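Side-chain contacts in MobB protein homolog (Geobacillus stearothermophilus, PDB 1XJC), which is of unknown function but probably binds a nucleotide and, like MobB, may assist the synthesis of molybdopterin guanine dinucleotide: residues Glu22-Ala27 with Pro159-Glu164; Phe149-Ala152 with Glu156-Pro159; Val114-Arg117 with Asp121-Ser124; Trp83-Val88 with Glu103-Glu108; Thr66-Glu69 with Leu74-His77. All blocks are in the same frame, centred on the assembly; numbering follows the deposited sequence.

Contact 1: residues Glu22-Ala27 with Pro159-Glu164; sequences EKWVAA and PWLMNE
Trp24 and Leu161 meet where two helices of a P-loop NTPase-like alpha/beta fold pack on one face of the parallel sheet: helix 17-30, whose first residues belong to the probable Walker A motif, and the C-terminal helix 154-166. The local axes come within 10.4 Å and cross at -57°, with the Trp24 indole between them.

The packing is chiefly aliphatic against aromatic. CG of Trp24 stands anti to the backbone N (chi1 -162°), and this swings the indole from the flank of its helix in under Leu161. The CD1 methyl of Leu161 sits over one face of the six-membered ring, 3.9 Å from its centroid and almost on the ring normal, a CH-pi contact. On that face too, Leu161 CB rests 3.8 Å from Trp24 CZ2, so the leucine runs across the indole at about a right angle. Val113 of the sheet touches both Trp24 and Leu161 and ties the pair to the strands below.

The selenium of Met162, a selenomethionine, makes the second kind of contact. It approaches the indole at the edge, near the ring plane, 4.7 Å from the centroid of the five-membered ring: a Met-aromatic contact. Trp24 NE1 lies beside this selenium and has no hydrogen-bond partner in the model, although the contact buries it.

Third comes plain van der Waals packing on Ala27. The selenomethionine chain, bent at chi2 and chi3, curls back so that Met162 SE lies 4.2 Å from Ala27 CB and Met162 CE 3.6 Å from Ala27 O.

Contact 2: residues Phe149-Ala152 with Glu156-Pro159; sequences FSLA and EYIP
One face of the Phe149 ring carries Tyr157 CB, 3.8 Å from the centroid and 14° off the normal, a CH-pi contact; Glu156 CG comes obliquely to Phe149 CE1 at 3.8 Å. The Tyr157 ring is used differently. Backbone carbonyls face its edge near the ring plane, with Ser150 O 3.2 Å from Tyr157 CE2, and the phenol OH donates a 2.8 Å hydrogen bond to Leu151 O. The hydroxyl is tilted 23° from that carbonyl's plane. Tyr157 CG lies between its own backbone N and carbonyl carbon (chi1 62°), which turns the ring back along the start of the helix to reach the 150-151 backbone. A phenylalanine in its place would keep the ring but lose the hydroxyl, and would probably leave Leu151 O without this donor.

Ser150 OG accepts from Ala152 N at 3.0 Å, an ST turn that shapes the chain as it leaves the strand. The contact thus closes a tight strand-to-helix connection: edge strand 148-150 bonds to strand 131-136, while helix 154-166 folds back over it, with Tyr157 wedged against Ile135 of the sheet and against Thr19 and Leu20 of helix 17-30.

Contact 3: residues Val114-Arg117 with Asp121-Ser124; sequences VLVR and DWAS
Asp121 and Arg117 form a salt bridge across the sharp turn between strand 112-116 and helix 119-125. Starting from the strand end, Arg117 CB and CG each lie 3.4 Å from Asp121 OD2, and CD passes close to the same oxygen, so the chain wraps around the carboxylate before its polar part begins. The bend at chi3 (-61°) turns the guanidinium back toward the helix. Arg117 NE then gives its hydrogen to Asp121 OD2 at 2.7 Å, on the syn side and 24° out of the guanidinium plane. Arg117 NH2 reaches Asp121 OD1, also syn, at 2.8 Å and with a nearly straight N-H...O angle of 167°. The grip is side-on, one nitrogen to each oxygen, with the two flat groups nearly coplanar. NH1 makes a weak bond to Lys13 O.

The backbone joins in as well: Arg117 N bonds to Asp121 OD2 at 2.9 Å from the anti side, well out of the carboxylate plane, and a water donates both to that oxygen and to Leu115 O.

Below this polar layer the contact is apolar. Val116 CB meets Asp121 CB, and Val116 CG1 lies 4.0 Å from Trp122 CE3. Val114 CG1 touches the indole at its edge, 4.1 Å from Trp122 CZ3. These valines and the tryptophan line the inside of the beta-alpha-beta unit 112-136, with Val134 packing on both Val116 and Trp122.

With two protein N-H donors and a water on OD2 and a cation alongside, the buried carboxylate of Asp121 is probably kept ionised, and the side-on grip probably restricts rotation of the arginine that balances its charge.

Contact 4: residues Trp83-Val88 with Glu103-Glu108; sequences WRLDDV and EGYKQE
Tyr105 is the first residue of 103-108 to touch the facing segment, where Leu85 lies in the opening turn of helix 85-92. It follows Gly104, whose backbone angles (phi 103°) would jam a side chain against the preceding carbonyl. The tyrosine itself has positive phi, and its ring, with CG anti to the carbonyl carbon (chi1 -58°), slips beneath Leu85. Leu85 CB lies over one ring face, 4.0 Å from the centroid and displaced toward the rim beside CD1, in a CH-pi contact; Leu85 CD1 approaches the CD2-CE2 side at 4.2 Å from Tyr105 CE2. His40 meets the tyrosine edge-to-face, and Val38 packs against both Leu85 and Tyr105. An alanine here would remove the ring, and Leu85 would probably be left with a gap beneath it and His40 without its aromatic partner.

The chain then turns through Lys106 and Gln107, and Glu108 N closes the type I beta turn on Tyr105 O at 2.7 Å. With CG anti to the carbonyl carbon, Glu108 lays CG 3.8 Å from Leu85 CD2, and the bend at chi2 then sends the carboxylate toward Asp86. Those two acids, Asp86 OD1 and Glu108 OE1, stand 4.6 Å apart, with a water donating to both and probably easing their repulsion.

Within 83-88, Asp87 OD2 accepts from the backbone N of Arg84, the N-cap residue. The arrangement is a helix N-terminus packed on the loop beyond the C-terminal end of a parallel strand, as in alpha/beta P-loop folds.

Contact 5: residues Thr66-Glu69 with Leu74-His77; sequences TAVE and LQLH
Thr66 and His77 face each other as a hydrogen-bonded antiparallel pair, with Thr66 N reaching His77 O at 3.0 Å and His77 N reaching Thr66 O at 2.9 Å. Val68 and Gln75 repeat the pattern, the bond from Gln75 N to Val68 O being 2.8 Å. Between them, the non-hydrogen-bonded pair Ala67 and Leu76 brings the strands closer, and Ala67 CA points a C-H at Gln75 O, 3.1 Å away.

On the face that bears Ala67, the alanine methyl is squeezed by two leucines: Leu76 CD2 at 3.4 Å from Ala67 CB, tighter than usual for carbons, and Leu74 CD1 at 3.8 Å from the same atom. Leu74 CD1 also brushes Glu69 CB.

All this forms the two-stranded beta hairpin 65-78, which stands at the surface apart from the parallel sheet.

On the other face, Thr66 OG1 sits between its backbone N and carbonyl carbon (chi1 63°), a placing that turns it inward to His77 CB, 3.2 Å off. A water bridges Thr66 OG1 to Gln75 NE2, weakly at the amide end, and both the water and Gln75 NE2 lie near the plane of the His77 ring, at its edge. Farther out, Glu69 OE2 takes a weak hydrogen bond from Gly72 N in the tight connection between the strands.

In the fold
Contacts 1 and 2 share Pro159 and helix 154-166, and their centres lie 9 Å apart; Trp160 against Phe149, and Ile158 against Lys23 and Ala27, join them into one packed layer. Contact 3 reaches this layer through Leu115 CD2, 3.8 Å from Leu151 CD1, although the two centres are about 16 Å apart. Contact 4 lies across the chain's centre from contacts 1 and 2, and its nearest atoms stay about 6 Å from contact 3. The hairpin of contact 5 is the outlier, its centre about 36 Å from contacts 2 and 3. The probable Walker A motif is touched by Leu151 of contact 2; contact 1 uses the helix that begins within it.

Contact 1: residues Glu22-Ala27 with Pro159-Glu164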
# COMPACT_ATOMS: atom_id res chain seq x y z
N GLU A 22 -3.60 -0.32 -7.94
CA GLU A 22 -3.92 0.40 -9.16
C GLU A 22 -5.11 1.33 -9.03
O GLU A 22 -5.05 2.50 -9.43
CB GLU A 22 -4.16 -0.59 -10.31
CG GLU A 22 -2.86 -0.89 -11.06
CD GLU A 22 -3.02 -1.93 -12.18
OE1 GLU A 22 -4.07 -1.92 -12.88
OE2 GLU A 22 -2.07 -2.72 -12.36
N LYS A 23 -6.20 0.82 -8.47
CA LYS A 23 -7.39 1.63 -8.33
C LYS A 23 -7.23 2.74 -7.31
O LYS A 23 -7.73 3.84 -7.51
CB LYS A 23 -8.58 0.74 -7.94
CG LYS A 23 -9.01 -0.19 -9.06
CD LYS A 23 -10.13 -1.11 -8.61
CE LYS A 23 -10.48 -2.10 -9.70
NZ LYS A 23 -10.86 -1.37 -10.95
N TRP A 24 -6.52 2.45 -6.22
CA TRP A 24 -6.32 3.45 -5.18
C TRP A 24 -5.43 4.57 -5.72
O TRP A 24 -5.75 5.74 -5.56
CB TRP A 24 -5.68 2.80 -3.94
CG TRP A 24 -5.83 3.60 -2.68
CD1 TRP A 24 -6.29 4.88 -2.55
CD2 TRP A 24 -5.52 3.14 -1.36
NE1 TRP A 24 -6.29 5.25 -1.23
CE2 TRP A 24 -5.82 4.20 -0.47
CE3 TRP A 24 -5.01 1.94 -0.83
CZ2 TRP A 24 -5.64 4.10 0.92
CZ3 TRP A 24 -4.83 1.84 0.55
CH2 TRP A 24 -5.14 2.91 1.41
N VAL A 25 -4.31 4.21 -6.36
CA VAL A 25 -3.43 5.23 -6.94
C VAL A 25 -4.21 6.10 -7.94
O VAL A 25 -4.12 7.33 -7.91
CB VAL A 25 -2.19 4.60 -7.67
CG1 VAL A 25 -1.52 5.63 -8.56
CG2 VAL A 25 -1.16 4.07 -6.64
N ALA A 26 -5.00 5.47 -8.82
CA ALA A 26 -5.78 6.21 -9.82
C ALA A 26 -6.78 7.21 -9.21
O ALA A 26 -6.91 8.34 -9.69
CB ALA A 26 -6.55 5.21 -10.76
N ALA A 27 -7.47 6.80 -8.14
CA ALA A 27 -8.43 7.70 -7.51
C ALA A 27 -7.66 8.86 -6.89
O ALA A 27 -8.08 10.01 -7.00
CB ALA A 27 -9.23 6.96 -6.42
N PRO A 159 -13.82 4.71 -2.34
CA PRO A 159 -14.27 5.95 -1.70
C PRO A 159 -14.07 5.85 -0.17
O PRO A 159 -13.73 6.83 0.50
CB PRO A 159 -15.74 6.04 -2.11
CG PRO A 159 -15.74 5.42 -3.47
CD PRO A 159 -14.87 4.19 -3.25
N TRP A 160 -14.27 4.66 0.38
CA TRP A 160 -14.10 4.48 1.83
C TRP A 160 -12.64 4.77 2.23
O TRP A 160 -12.36 5.50 3.21
CB TRP A 160 -14.47 3.06 2.24
CG TRP A 160 -14.44 2.84 3.72
CD1 TRP A 160 -15.45 3.09 4.60
CD2 TRP A 160 -13.33 2.38 4.50
NE1 TRP A 160 -15.04 2.82 5.89
CE2 TRP A 160 -13.74 2.38 5.85
CE3 TRP A 160 -12.03 1.97 4.18
CZ2 TRP A 160 -12.90 1.98 6.89
CZ3 TRP A 160 -11.19 1.57 5.21
CH2 TRP A 160 -11.63 1.58 6.55
N LEU A 161 -11.71 4.19 1.48
CA LEU A 161 -10.29 4.39 1.78
C LEU A 161 -9.88 5.85 1.59
O LEU A 161 -9.18 6.40 2.43
CB LEU A 161 -9.42 3.48 0.89
CG LEU A 161 -9.50 1.99 1.23
CD1 LEU A 161 -8.79 1.16 0.17
CD2 LEU A 161 -8.87 1.77 2.59
N MSE A 162 -10.32 6.47 0.50
CA MSE A 162 -9.98 7.87 0.25
C MSE A 162 -10.46 8.72 1.44
O MSE A 162 -9.75 9.63 1.91
CB MSE A 162 -10.62 8.34 -1.06
CG MSE A 162 -10.01 7.68 -2.31
SE MSE A 162 -8.15 8.22 -2.57
CE MSE A 162 -8.48 9.92 -3.46
N ASN A 163 -11.65 8.41 1.95
CA ASN A 163 -12.17 9.16 3.08
C ASN A 163 -11.29 8.91 4.31
O ASN A 163 -11.03 9.85 5.08
CB ASN A 163 -13.62 8.76 3.39
CG ASN A 163 -14.19 9.52 4.57
OD1 ASN A 163 -14.31 10.75 4.54
ND2 ASN A 163 -14.54 8.81 5.64
N GLU A 164 -10.83 7.68 4.49
CA GLU A 164 -9.97 7.35 5.63
C GLU A 164 -8.68 8.16 5.56
O GLU A 164 -8.19 8.66 6.58
CB GLU A 164 -9.65 5.85 5.70
CG GLU A 164 -10.80 4.99 6.17
CD GLU A 164 -11.37 5.45 7.51
OE1 GLU A 164 -10.64 5.37 8.52
OE2 GLU A 164 -12.53 5.89 7.55

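Contact 2: residues Phe149-Ala152 with Glu156-Pro159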
# COMPACT_ATOMS: atom_id res chain seq x y z
N PHE A 149 -14.52 -6.08 2.87
CA PHE A 149 -15.14 -5.81 1.57
C PHE A 149 -14.75 -6.92 0.60
O PHE A 149 -13.74 -7.63 0.78
CB PHE A 149 -14.63 -4.49 0.95
CG PHE A 149 -14.82 -3.25 1.80
CD1 PHE A 149 -15.95 -2.44 1.65
CD2 PHE A 149 -13.82 -2.85 2.71
CE1 PHE A 149 -16.08 -1.26 2.39
CE2 PHE A 149 -13.94 -1.67 3.45
CZ PHE A 149 -15.07 -0.87 3.29
N SER A 150 -15.54 -7.07 -0.45
CA SER A 150 -15.22 -8.03 -1.49
C SER A 150 -14.25 -7.30 -2.41
O SER A 150 -14.37 -6.08 -2.63
CB SER A 150 -16.48 -8.39 -2.29
OG SER A 150 -16.12 -8.87 -3.58
N LEU A 151 -13.27 -8.03 -2.94
CA LEU A 151 -12.30 -7.46 -3.87
C LEU A 151 -13.01 -6.87 -5.10
O LEU A 151 -12.52 -5.92 -5.75
CB LEU A 151 -11.32 -8.56 -4.31
CG LEU A 151 -10.24 -8.12 -5.30
CD1 LEU A 151 -9.36 -7.06 -4.60
CD2 LEU A 151 -9.43 -9.35 -5.77
N ALA A 152 -14.19 -7.40 -5.42
CA ALA A 152 -14.95 -6.89 -6.57
C ALA A 152 -15.68 -5.58 -6.26
O ALA A 152 -16.10 -4.86 -7.16
CB ALA A 152 -15.99 -7.95 -7.01
N GLU A 156 -17.13 0.66 -3.60
CA GLU A 156 -17.35 0.96 -2.21
C GLU A 156 -16.05 1.12 -1.42
O GLU A 156 -15.90 2.08 -0.66
CB GLU A 156 -18.19 -0.12 -1.55
CG GLU A 156 -18.53 0.21 -0.13
CD GLU A 156 -19.97 -0.13 0.18
OE1 GLU A 156 -20.29 -1.33 0.30
OE2 GLU A 156 -20.78 0.82 0.28
N TYR A 157 -15.08 0.22 -1.60
CA TYR A 157 -13.87 0.38 -0.79
C TYR A 157 -12.93 1.52 -1.16
O TYR A 157 -12.23 2.04 -0.30
CB TYR A 157 -13.11 -0.96 -0.61
CG TYR A 157 -12.57 -1.64 -1.85
CD1 TYR A 157 -11.51 -1.09 -2.58
CD2 TYR A 157 -13.09 -2.88 -2.25
CE1 TYR A 157 -10.98 -1.77 -3.68
CE2 TYR A 157 -12.57 -3.55 -3.35
CZ TYR A 157 -11.52 -3.00 -4.06
OH TYR A 157 -11.00 -3.68 -5.13
N ILE A 158 -12.92 1.95 -2.42
CA ILE A 158 -12.04 3.05 -2.83
C ILE A 158 -12.53 4.36 -2.18
O ILE A 158 -11.75 5.05 -1.53
CB ILE A 158 -11.98 3.18 -4.37
CG1 ILE A 158 -11.25 1.94 -4.95
CG2 ILE A 158 -11.26 4.47 -4.77
CD1 ILE A 158 -9.77 1.79 -4.46
N PRO A 159 -13.82 4.71 -2.34
CA PRO A 159 -14.27 5.95 -1.70
C PRO A 159 -14.07 5.85 -0.17
O PRO A 159 -13.73 6.83 0.50
CB PRO A 159 -15.74 6.04 -2.11
CG PRO A 159 -15.74 5.42 -3.47
CD PRO A 159 -14.87 4.19 -3.25

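Contact 3: residues Val114-Arg117 with Asp121-Ser124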
# COMPACT_ATOMS: atom_id res chain seq x y z
N VAL A 114 -5.54 -5.24 4.52
CA VAL A 114 -5.08 -6.60 4.35
C VAL A 114 -5.94 -7.30 3.29
O VAL A 114 -7.18 -7.28 3.36
CB VAL A 114 -5.17 -7.38 5.69
CG1 VAL A 114 -4.69 -8.83 5.49
CG2 VAL A 114 -4.34 -6.68 6.78
N LEU A 115 -5.28 -7.89 2.29
CA LEU A 115 -5.97 -8.62 1.23
C LEU A 115 -5.79 -10.11 1.50
O LEU A 115 -4.67 -10.59 1.76
CB LEU A 115 -5.41 -8.25 -0.14
CG LEU A 115 -5.94 -6.88 -0.60
CD1 LEU A 115 -4.81 -5.91 -0.68
CD2 LEU A 115 -6.65 -7.02 -1.95
N VAL A 116 -6.90 -10.84 1.48
CA VAL A 116 -6.85 -12.27 1.76
C VAL A 116 -7.64 -13.09 0.75
O VAL A 116 -8.75 -12.72 0.37
CB VAL A 116 -7.40 -12.57 3.20
CG1 VAL A 116 -6.59 -11.79 4.26
CG2 VAL A 116 -8.86 -12.19 3.30
N ARG A 117 -7.06 -14.21 0.34
CA ARG A 117 -7.72 -15.10 -0.61
C ARG A 117 -8.60 -16.10 0.13
O ARG A 117 -9.56 -16.64 -0.42
CB ARG A 117 -6.68 -15.88 -1.42
CG ARG A 117 -5.64 -15.01 -2.11
CD ARG A 117 -4.43 -15.85 -2.52
NE ARG A 117 -3.79 -16.47 -1.36
CZ ARG A 117 -2.61 -17.10 -1.39
NH1 ARG A 117 -1.93 -17.21 -2.53
NH2 ARG A 117 -2.12 -17.63 -0.28
N ASP A 121 -5.34 -17.49 4.76
CA ASP A 121 -4.49 -16.30 4.61
C ASP A 121 -4.73 -15.37 5.80
O ASP A 121 -3.79 -14.81 6.36
CB ASP A 121 -4.86 -15.49 3.36
CG ASP A 121 -4.23 -16.00 2.09
OD1 ASP A 121 -3.51 -17.01 2.11
OD2 ASP A 121 -4.45 -15.37 1.03
N TRP A 122 -6.00 -15.19 6.15
CA TRP A 122 -6.38 -14.29 7.24
C TRP A 122 -5.84 -14.74 8.59
O TRP A 122 -5.47 -13.91 9.42
CB TRP A 122 -7.91 -14.18 7.32
CG TRP A 122 -8.41 -13.32 8.46
CD1 TRP A 122 -9.30 -13.69 9.43
CD2 TRP A 122 -8.05 -11.96 8.74
NE1 TRP A 122 -9.52 -12.65 10.30
CE2 TRP A 122 -8.76 -11.57 9.90
CE3 TRP A 122 -7.19 -11.03 8.12
CZ2 TRP A 122 -8.64 -10.29 10.46
CZ3 TRP A 122 -7.07 -9.75 8.68
CH2 TRP A 122 -7.79 -9.40 9.84
N ALA A 123 -5.82 -16.05 8.81
CA ALA A 123 -5.31 -16.60 10.06
C ALA A 123 -3.85 -16.20 10.27
O ALA A 123 -3.43 -15.93 11.39
CB ALA A 123 -5.45 -18.12 10.07
N SER A 124 -3.06 -16.16 9.21
CA SER A 124 -1.66 -15.80 9.37
C SER A 124 -1.38 -14.30 9.25
O SER A 124 -0.26 -13.87 9.55
CB SER A 124 -0.79 -16.54 8.37
OG SER A 124 -1.01 -16.06 7.06
O HOH W 1 -3.29 -12.79 1.17

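Contact 4: residues Trp83-Val88 with Glu103-Glu108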
# COMPACT_ATOMS: atom_id res chain seq x y z
N TRP A 83 17.89 -2.18 2.09
CA TRP A 83 17.02 -1.01 2.07
C TRP A 83 15.82 -1.21 3.00
O TRP A 83 15.05 -2.14 2.83
CB TRP A 83 16.48 -0.74 0.66
CG TRP A 83 17.49 -0.14 -0.27
CD1 TRP A 83 18.18 -0.78 -1.26
CD2 TRP A 83 17.95 1.21 -0.28
NE1 TRP A 83 19.04 0.09 -1.88
CE2 TRP A 83 18.92 1.33 -1.29
CE3 TRP A 83 17.63 2.35 0.48
CZ2 TRP A 83 19.58 2.53 -1.57
CZ3 TRP A 83 18.29 3.55 0.21
CH2 TRP A 83 19.26 3.62 -0.82
N ARG A 84 15.67 -0.34 3.99
CA ARG A 84 14.51 -0.44 4.87
C ARG A 84 13.45 0.52 4.34
O ARG A 84 13.78 1.50 3.67
CB ARG A 84 14.90 -0.06 6.30
CG ARG A 84 15.87 -1.01 6.94
CD ARG A 84 16.47 -0.42 8.21
NE ARG A 84 17.47 -1.31 8.79
CZ ARG A 84 17.18 -2.43 9.45
NH1 ARG A 84 15.91 -2.79 9.63
NH2 ARG A 84 18.16 -3.20 9.92
N LEU A 85 12.18 0.25 4.63
CA LEU A 85 11.11 1.14 4.15
C LEU A 85 11.42 2.57 4.56
O LEU A 85 11.26 3.48 3.75
CB LEU A 85 9.73 0.73 4.69
CG LEU A 85 8.61 1.72 4.33
CD1 LEU A 85 8.40 1.75 2.81
CD2 LEU A 85 7.29 1.30 5.06
N ASP A 86 11.86 2.78 5.79
CA ASP A 86 12.18 4.15 6.21
C ASP A 86 13.25 4.81 5.35
O ASP A 86 13.22 6.02 5.18
CB ASP A 86 12.57 4.21 7.69
CG ASP A 86 11.35 4.28 8.61
OD1 ASP A 86 10.23 4.49 8.08
OD2 ASP A 86 11.50 4.13 9.84
N ASP A 87 14.19 4.03 4.81
CA ASP A 87 15.19 4.66 3.94
C ASP A 87 14.49 5.24 2.71
O ASP A 87 14.80 6.34 2.26
CB ASP A 87 16.22 3.65 3.45
CG ASP A 87 17.00 3.03 4.57
OD1 ASP A 87 17.38 3.76 5.52
OD2 ASP A 87 17.24 1.81 4.49
N VAL A 88 13.53 4.49 2.17
CA VAL A 88 12.81 4.95 0.99
C VAL A 88 11.92 6.15 1.33
O VAL A 88 11.93 7.15 0.62
CB VAL A 88 11.94 3.81 0.38
CG1 VAL A 88 11.52 4.18 -1.02
CG2 VAL A 88 12.73 2.51 0.34
N GLU A 103 3.32 -1.33 -0.62
CA GLU A 103 2.92 -2.71 -0.79
C GLU A 103 3.95 -3.62 -0.11
O GLU A 103 5.11 -3.69 -0.53
CB GLU A 103 2.83 -3.04 -2.28
CG GLU A 103 1.92 -4.21 -2.59
CD GLU A 103 1.96 -4.64 -4.05
OE1 GLU A 103 1.96 -3.78 -4.95
OE2 GLU A 103 1.96 -5.85 -4.28
N GLY A 104 3.55 -4.29 0.97
CA GLY A 104 4.47 -5.16 1.68
C GLY A 104 4.99 -4.55 2.98
O GLY A 104 4.32 -3.69 3.57
N TYR A 105 6.18 -4.98 3.42
CA TYR A 105 6.80 -4.48 4.66
C TYR A 105 5.81 -4.67 5.81
O TYR A 105 5.66 -3.80 6.68
CB TYR A 105 7.13 -2.99 4.52
CG TYR A 105 8.06 -2.66 3.36
CD1 TYR A 105 9.45 -2.76 3.49
CD2 TYR A 105 7.54 -2.30 2.12
CE1 TYR A 105 10.29 -2.50 2.40
CE2 TYR A 105 8.36 -2.04 1.04
CZ TYR A 105 9.73 -2.14 1.18
OH TYR A 105 10.52 -1.91 0.07
N LYS A 106 5.15 -5.83 5.81
CA LYS A 106 4.12 -6.15 6.80
C LYS A 106 4.46 -5.94 8.27
O LYS A 106 3.56 -5.79 9.09
CB LYS A 106 3.60 -7.58 6.59
CG LYS A 106 4.58 -8.68 7.01
CD LYS A 106 3.99 -10.08 6.79
CE LYS A 106 5.00 -11.16 7.18
NZ LYS A 106 4.50 -12.57 6.99
N GLN A 107 5.75 -5.92 8.61
CA GLN A 107 6.13 -5.70 10.00
C GLN A 107 6.04 -4.21 10.36
O GLN A 107 6.00 -3.86 11.55
CB GLN A 107 7.56 -6.22 10.27
CG GLN A 107 8.71 -5.37 9.70
CD GLN A 107 8.90 -5.55 8.20
OE1 GLN A 107 8.24 -6.37 7.57
NE2 GLN A 107 9.83 -4.79 7.62
N GLU A 108 6.01 -3.33 9.36
CA GLU A 108 5.93 -1.90 9.67
C GLU A 108 4.55 -1.61 10.25
O GLU A 108 3.61 -2.38 10.03
CB GLU A 108 6.19 -1.05 8.41
CG GLU A 108 7.61 -1.18 7.90
CD GLU A 108 8.62 -0.78 8.94
OE1 GLU A 108 8.64 0.39 9.35
OE2 GLU A 108 9.39 -1.65 9.39
O HOH W 2 8.19 2.51 8.01

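Contact 5: residues Thr66-Glu69 with Leu74-His77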
# COMPACT_ATOMS: atom_id res chain seq x y z
N THR A 66 23.22 4.73 -10.27
CA THR A 66 23.08 5.18 -11.65
C THR A 66 21.81 6.02 -11.72
O THR A 66 20.84 5.77 -10.98
CB THR A 66 22.98 4.00 -12.64
OG1 THR A 66 21.79 3.24 -12.37
CG2 THR A 66 24.21 3.08 -12.50
N ALA A 67 21.81 7.01 -12.59
CA ALA A 67 20.65 7.88 -12.75
C ALA A 67 20.57 8.33 -14.20
O ALA A 67 21.58 8.71 -14.81
CB ALA A 67 20.77 9.10 -11.83
N VAL A 68 19.37 8.25 -14.74
CA VAL A 68 19.12 8.70 -16.11
C VAL A 68 18.00 9.71 -15.95
O VAL A 68 16.97 9.40 -15.34
CB VAL A 68 18.63 7.55 -17.00
CG1 VAL A 68 18.34 8.10 -18.40
CG2 VAL A 68 19.67 6.44 -17.06
N GLU A 69 18.20 10.91 -16.49
CA GLU A 69 17.20 11.96 -16.36
C GLU A 69 16.78 12.58 -17.69
O GLU A 69 17.60 12.76 -18.59
CB GLU A 69 17.74 13.07 -15.45
CG GLU A 69 16.71 14.11 -15.01
CD GLU A 69 16.23 15.02 -16.14
OE1 GLU A 69 17.09 15.58 -16.86
OE2 GLU A 69 15.00 15.19 -16.30
N LEU A 74 13.22 11.44 -13.37
CA LEU A 74 14.53 10.98 -12.93
C LEU A 74 14.44 9.50 -12.56
O LEU A 74 13.66 9.11 -11.68
CB LEU A 74 15.03 11.78 -11.73
CG LEU A 74 16.22 11.18 -10.94
CD1 LEU A 74 17.47 11.07 -11.81
CD2 LEU A 74 16.51 12.04 -9.73
N GLN A 75 15.23 8.69 -13.23
CA GLN A 75 15.27 7.26 -12.98
C GLN A 75 16.56 6.95 -12.21
O GLN A 75 17.66 7.28 -12.67
CB GLN A 75 15.25 6.50 -14.29
CG GLN A 75 15.54 5.03 -14.12
CD GLN A 75 15.56 4.31 -15.46
OE1 GLN A 75 14.56 4.32 -16.19
NE2 GLN A 75 16.69 3.66 -15.78
N LEU A 76 16.41 6.31 -11.06
CA LEU A 76 17.54 5.97 -10.19
C LEU A 76 17.62 4.49 -9.83
O LEU A 76 16.59 3.83 -9.61
CB LEU A 76 17.44 6.77 -8.88
CG LEU A 76 17.57 8.30 -8.86
CD1 LEU A 76 17.00 8.85 -7.55
CD2 LEU A 76 19.03 8.69 -8.99
N HIS A 77 18.85 3.99 -9.75
CA HIS A 77 19.13 2.62 -9.33
C HIS A 77 20.21 2.79 -8.27
O HIS A 77 21.34 3.19 -8.57
CB HIS A 77 19.63 1.79 -10.52
CG HIS A 77 18.54 1.36 -11.45
ND1 HIS A 77 17.73 0.28 -11.21
CD2 HIS A 77 18.08 1.92 -12.60
CE1 HIS A 77 16.81 0.18 -12.16
NE2 HIS A 77 17.01 1.16 -13.02
O HOH W 3 19.32 4.34 -13.88